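PDB 2P6C: aq_2013 protein from Aquifex aeolicus, which is of unknown function, belongs to the uncharacterised UPF0047 (YjbQ) family and assembles from three copies of the chain. Local coordinates for residues C39-M44 and S48-Q53; G58-I63 and E116-E121. All coordinates share one frame; numbering follows the deposited sequence.

Interaction 1: residues C39-M44 and S48-Q53; sequences CLVSSM and SSVIIQ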
# COMPACT_ATOMS: atom_id res chain seq x y z
N CYS A 39 -6.03 -1.35 -12.42
CA CYS A 39 -7.30 -1.50 -11.74
C CYS A 39 -7.15 -1.29 -10.23
O CYS A 39 -6.61 -2.15 -9.53
CB CYS A 39 -7.86 -2.89 -12.02
SG CYS A 39 -9.40 -3.29 -11.13
N LEU A 40 -7.60 -0.13 -9.75
CA LEU A 40 -7.54 0.20 -8.33
C LEU A 40 -8.80 -0.30 -7.61
O LEU A 40 -9.92 -0.10 -8.09
CB LEU A 40 -7.44 1.73 -8.14
CG LEU A 40 -7.68 2.30 -6.73
CD1 LEU A 40 -6.54 1.92 -5.78
CD2 LEU A 40 -7.80 3.81 -6.83
N VAL A 41 -8.61 -0.96 -6.47
CA VAL A 41 -9.72 -1.47 -5.67
C VAL A 41 -9.41 -0.99 -4.27
O VAL A 41 -8.46 -1.44 -3.63
CB VAL A 41 -9.76 -2.99 -5.71
CG1 VAL A 41 -11.04 -3.49 -5.06
CG2 VAL A 41 -9.66 -3.47 -7.15
N SER A 42 -10.23 -0.06 -3.79
CA SER A 42 -9.98 0.57 -2.52
C SER A 42 -11.20 0.76 -1.64
O SER A 42 -12.29 1.07 -2.13
CB SER A 42 -9.35 1.94 -2.80
OG SER A 42 -8.93 2.58 -1.62
N SER A 43 -11.02 0.57 -0.34
CA SER A 43 -12.09 0.84 0.60
C SER A 43 -12.26 2.33 0.75
O SER A 43 -11.30 3.07 0.84
CB SER A 43 -11.73 0.25 1.96
OG SER A 43 -12.69 0.71 2.92
N MET A 44 -13.53 2.75 0.78
CA MET A 44 -13.80 4.18 0.96
C MET A 44 -13.95 4.54 2.44
O MET A 44 -14.28 5.67 2.78
CB MET A 44 -15.06 4.53 0.18
CG MET A 44 -14.94 4.16 -1.31
SD MET A 44 -16.13 5.03 -2.36
CE MET A 44 -15.36 6.66 -2.41
N SER A 48 -12.21 -0.46 7.30
CA SER A 48 -12.25 -1.61 6.42
C SER A 48 -11.17 -1.41 5.35
O SER A 48 -10.78 -0.28 5.05
CB SER A 48 -13.63 -1.73 5.77
OG SER A 48 -13.93 -0.62 4.93
N SER A 49 -10.71 -2.52 4.78
CA SER A 49 -9.68 -2.48 3.72
C SER A 49 -9.94 -3.53 2.62
O SER A 49 -10.58 -4.55 2.86
CB SER A 49 -8.30 -2.74 4.35
OG SER A 49 -7.94 -1.70 5.28
N VAL A 50 -9.49 -3.20 1.36
CA VAL A 50 -9.25 -4.20 0.31
C VAL A 50 -7.82 -4.65 0.39
O VAL A 50 -6.87 -3.87 0.37
CB VAL A 50 -9.52 -3.62 -1.09
CG1 VAL A 50 -9.24 -4.70 -2.17
CG2 VAL A 50 -10.96 -3.18 -1.23
N ILE A 51 -7.73 -5.98 0.57
CA ILE A 51 -6.45 -6.72 0.76
C ILE A 51 -6.43 -7.86 -0.26
O ILE A 51 -7.46 -8.32 -0.73
CB ILE A 51 -6.15 -7.22 2.26
CG1 ILE A 51 -7.20 -8.26 2.66
CG2 ILE A 51 -6.28 -6.03 3.24
CD1 ILE A 51 -6.82 -9.01 3.94
N ILE A 52 -5.22 -8.34 -0.51
CA ILE A 52 -5.00 -9.55 -1.28
C ILE A 52 -4.35 -10.56 -0.39
O ILE A 52 -3.30 -10.34 0.19
CB ILE A 52 -4.05 -9.25 -2.46
CG1 ILE A 52 -4.82 -8.50 -3.56
CG2 ILE A 52 -3.55 -10.57 -3.07
CD1 ILE A 52 -3.90 -8.00 -4.68
N GLN A 53 -5.09 -11.66 -0.18
CA GLN A 53 -4.66 -12.81 0.59
C GLN A 53 -4.85 -14.04 -0.27
O GLN A 53 -5.16 -13.94 -1.43
CB GLN A 53 -5.58 -12.97 1.77
CG GLN A 53 -5.36 -11.85 2.75
CD GLN A 53 -4.01 -12.01 3.40
OE1 GLN A 53 -3.85 -12.63 4.44
NE2 GLN A 53 -3.02 -11.32 2.80
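V41 and S43 on strand 39-43 meet V50 and S48 on strand 48-53 where the two strand axes approach to 5.3 Å, their directions 145° apart. The geometry is that of a beta-arch: a four-residue loop (44-47) joins strands that belong to different antiparallel sheets, so they face each other through side chains and not through paired backbones. The backbone of 39-43 is bonded instead to strands 99-104 and 128-136. V41 and V50 carry the apolar part, crossing at about a right angle with CG1 of V41 3.6 Å from CG1 of V50. In both valines CG1 lies anti to the backbone N (chi1 -171° and 179°), which brings these two methyls together. The other V50 methyl, CG2, reaches 3.8 Å from V41 CG1 and also lies over the S43 backbone, while V50 CB rests 3.5 Å from the V41 carbonyl oxygen, O. Replacing V50 with an alanine would probably open a gap beneath V41 CG1 and weaken the seam between the sheets. At the loop end the contact turns polar. S48 OG also bonds Y119 OH, S43 OG also bonds H45 N, and the two serine hydroxyls join directly, S43 OG to S48 OG, at 2.7 Å.

Interaction 2: residues G58-I63 and E116-E121; sequences GLHEDI and EIFYAE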
# COMPACT_ATOMS: atom_id res chain seq x y z
N GLY A 58 -7.00 -21.72 7.43
CA GLY A 58 -6.12 -21.55 8.56
C GLY A 58 -5.47 -20.18 8.50
O GLY A 58 -5.30 -19.51 9.53
N LEU A 59 -5.10 -19.74 7.29
CA LEU A 59 -4.45 -18.46 7.16
C LEU A 59 -5.43 -17.34 7.48
O LEU A 59 -5.07 -16.30 8.01
CB LEU A 59 -3.94 -18.33 5.71
CG LEU A 59 -2.46 -18.68 5.56
CD1 LEU A 59 -1.94 -18.43 4.14
CD2 LEU A 59 -1.56 -17.86 6.49
N HIS A 60 -6.69 -17.54 7.14
CA HIS A 60 -7.68 -16.54 7.45
C HIS A 60 -7.77 -16.41 8.95
O HIS A 60 -7.89 -15.31 9.48
CB HIS A 60 -9.03 -16.91 6.87
CG HIS A 60 -9.05 -16.92 5.37
ND1 HIS A 60 -10.16 -17.29 4.65
CD2 HIS A 60 -8.10 -16.59 4.46
CE1 HIS A 60 -9.89 -17.20 3.36
NE2 HIS A 60 -8.65 -16.78 3.22
N GLU A 61 -7.70 -17.54 9.64
CA GLU A 61 -7.78 -17.45 11.09
C GLU A 61 -6.52 -16.80 11.64
O GLU A 61 -6.57 -15.96 12.54
CB GLU A 61 -7.94 -18.86 11.67
CG GLU A 61 -7.73 -18.89 13.19
CD GLU A 61 -8.50 -20.04 13.79
OE1 GLU A 61 -8.97 -20.89 13.04
OE2 GLU A 61 -8.62 -20.10 15.01
N ASP A 62 -5.36 -17.13 11.10
CA ASP A 62 -4.11 -16.53 11.57
C ASP A 62 -4.15 -15.00 11.43
O ASP A 62 -3.63 -14.27 12.27
CB ASP A 62 -2.91 -17.08 10.78
CG ASP A 62 -2.69 -18.57 11.06
OD1 ASP A 62 -2.84 -18.99 12.21
OD2 ASP A 62 -2.32 -19.28 10.12
N ILE A 63 -4.74 -14.49 10.34
CA ILE A 63 -4.68 -13.02 10.13
C ILE A 63 -5.59 -12.32 11.18
O ILE A 63 -5.31 -11.24 11.68
CB ILE A 63 -4.90 -12.56 8.64
CG1 ILE A 63 -6.19 -13.12 8.03
CG2 ILE A 63 -3.74 -13.03 7.72
CD1 ILE A 63 -6.86 -12.18 7.01
N GLU A 116 -6.13 -13.71 -4.17
CA GLU A 116 -7.58 -13.52 -4.14
C GLU A 116 -7.80 -12.16 -3.50
O GLU A 116 -7.12 -11.81 -2.53
CB GLU A 116 -8.24 -14.61 -3.30
CG GLU A 116 -9.73 -14.37 -3.00
CD GLU A 116 -10.64 -14.71 -4.17
OE1 GLU A 116 -10.15 -15.25 -5.18
OE2 GLU A 116 -11.86 -14.44 -4.06
N ILE A 117 -8.72 -11.37 -4.04
CA ILE A 117 -9.01 -10.05 -3.49
C ILE A 117 -10.13 -10.15 -2.46
O ILE A 117 -11.17 -10.75 -2.74
CB ILE A 117 -9.47 -9.07 -4.59
CG1 ILE A 117 -8.45 -9.04 -5.73
CG2 ILE A 117 -9.64 -7.67 -4.01
CD1 ILE A 117 -8.90 -8.22 -6.92
N PHE A 118 -9.93 -9.58 -1.28
CA PHE A 118 -10.96 -9.61 -0.26
C PHE A 118 -11.31 -8.23 0.24
O PHE A 118 -10.49 -7.32 0.18
CB PHE A 118 -10.52 -10.40 0.98
CG PHE A 118 -10.36 -11.87 0.76
CD1 PHE A 118 -9.18 -12.38 0.25
CD2 PHE A 118 -11.38 -12.75 1.13
CE1 PHE A 118 -9.00 -13.76 0.11
CE2 PHE A 118 -11.22 -14.12 0.99
CZ PHE A 118 -10.02 -14.63 0.48
N TYR A 119 -12.54 -8.09 0.71
CA TYR A 119 -12.97 -6.88 1.38
C TYR A 119 -12.91 -7.28 2.82
O TYR A 119 -13.63 -8.17 3.24
CB TYR A 119 -14.43 -6.51 1.03
CG TYR A 119 -14.94 -5.37 1.89
CD1 TYR A 119 -14.32 -4.12 1.85
CD2 TYR A 119 -16.05 -5.54 2.74
CE1 TYR A 119 -14.78 -3.06 2.64
CE2 TYR A 119 -16.51 -4.48 3.54
CZ TYR A 119 -15.87 -3.25 3.49
OH TYR A 119 -16.29 -2.21 4.30
N ALA A 120 -11.96 -6.70 3.54
CA ALA A 120 -11.81 -7.06 4.92
C ALA A 120 -12.51 -6.03 5.83
O ALA A 120 -12.05 -4.91 6.03
CB ALA A 120 -10.31 -7.19 5.20
N GLU A 121 -13.69 -6.43 6.33
CA GLU A 121 -14.52 -5.59 7.16
C GLU A 121 -14.01 -5.64 8.63
O GLU A 121 -13.86 -6.70 9.23
CB GLU A 121 -16.01 -6.01 6.97
CG GLU A 121 -16.97 -5.21 7.85
CD GLU A 121 -16.90 -3.75 7.46
OE1 GLU A 121 -17.57 -3.37 6.52
OE2 GLU A 121 -16.17 -3.01 8.11
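H60 on helix 58-63 and F118 on strand 116-121 make essentially the whole contact, which buries just 66 Å² in total. In its tight part the F118 CZ corner approaches the NE2-CE1 side of the imidazole: F118 CZ sits 3.7 Å from H60 NE2, and the same CZ is 3.9 Å from H60 CE1. The planes stand at 80° and the centroids are 5.3 Å apart, yet the approach is oblique and fits neither a parallel stack nor a regular T-shape. Each ring swings out with CG beside its own backbone N (chi1 -66° for H60, -69° for F118), and the two side chains cross at about a right angle. The imidazole is also tethered from outside, since H60 NE2 bonds the carbonyl oxygen of D54, which should limit its rotation.

This places helix 57-70 against one face of an antiparallel three-stranded sheet in which 116-121 is the middle strand. L18 and R20 of the adjoining strand 17-20 touch both rings and widen the platform under H60.

Away from the rings the fit is loose. The nearest CA atoms, those of H60 and A120, are 10.6 Å apart, and I63 CD1 remains 6.3 Å from A120 CB although both residues direct CB toward the opposing segment. H60 itself is partly exposed, as is E116 on the strand. On another side of the helix, the D62 carboxylate accepts backbone N-H bonds from K78 and H79 of the third subunit.

Strand 48-53 ties the two contacts together: it packs on strand 39-43 in interaction 1 and is the sheet neighbour of strand 116-121 in interaction 2, with the contact centres about 12 Å apart. Probable backbone hydrogen bonds join them, S49 O to A120 N at 2.6 Å and I51 O to F118 N at 2.8 Å. Apolar packing continues from the inter-sheet seam, V50 CG1 lying 3.5 Å from I117 CG2. On the helix-facing side Q53 bridges across, its OE1 3.3 Å from I63 CG2. The three-stranded sheet is therefore layered between the four-stranded sheet and helix 57-70, and both contacts also reach the third subunit.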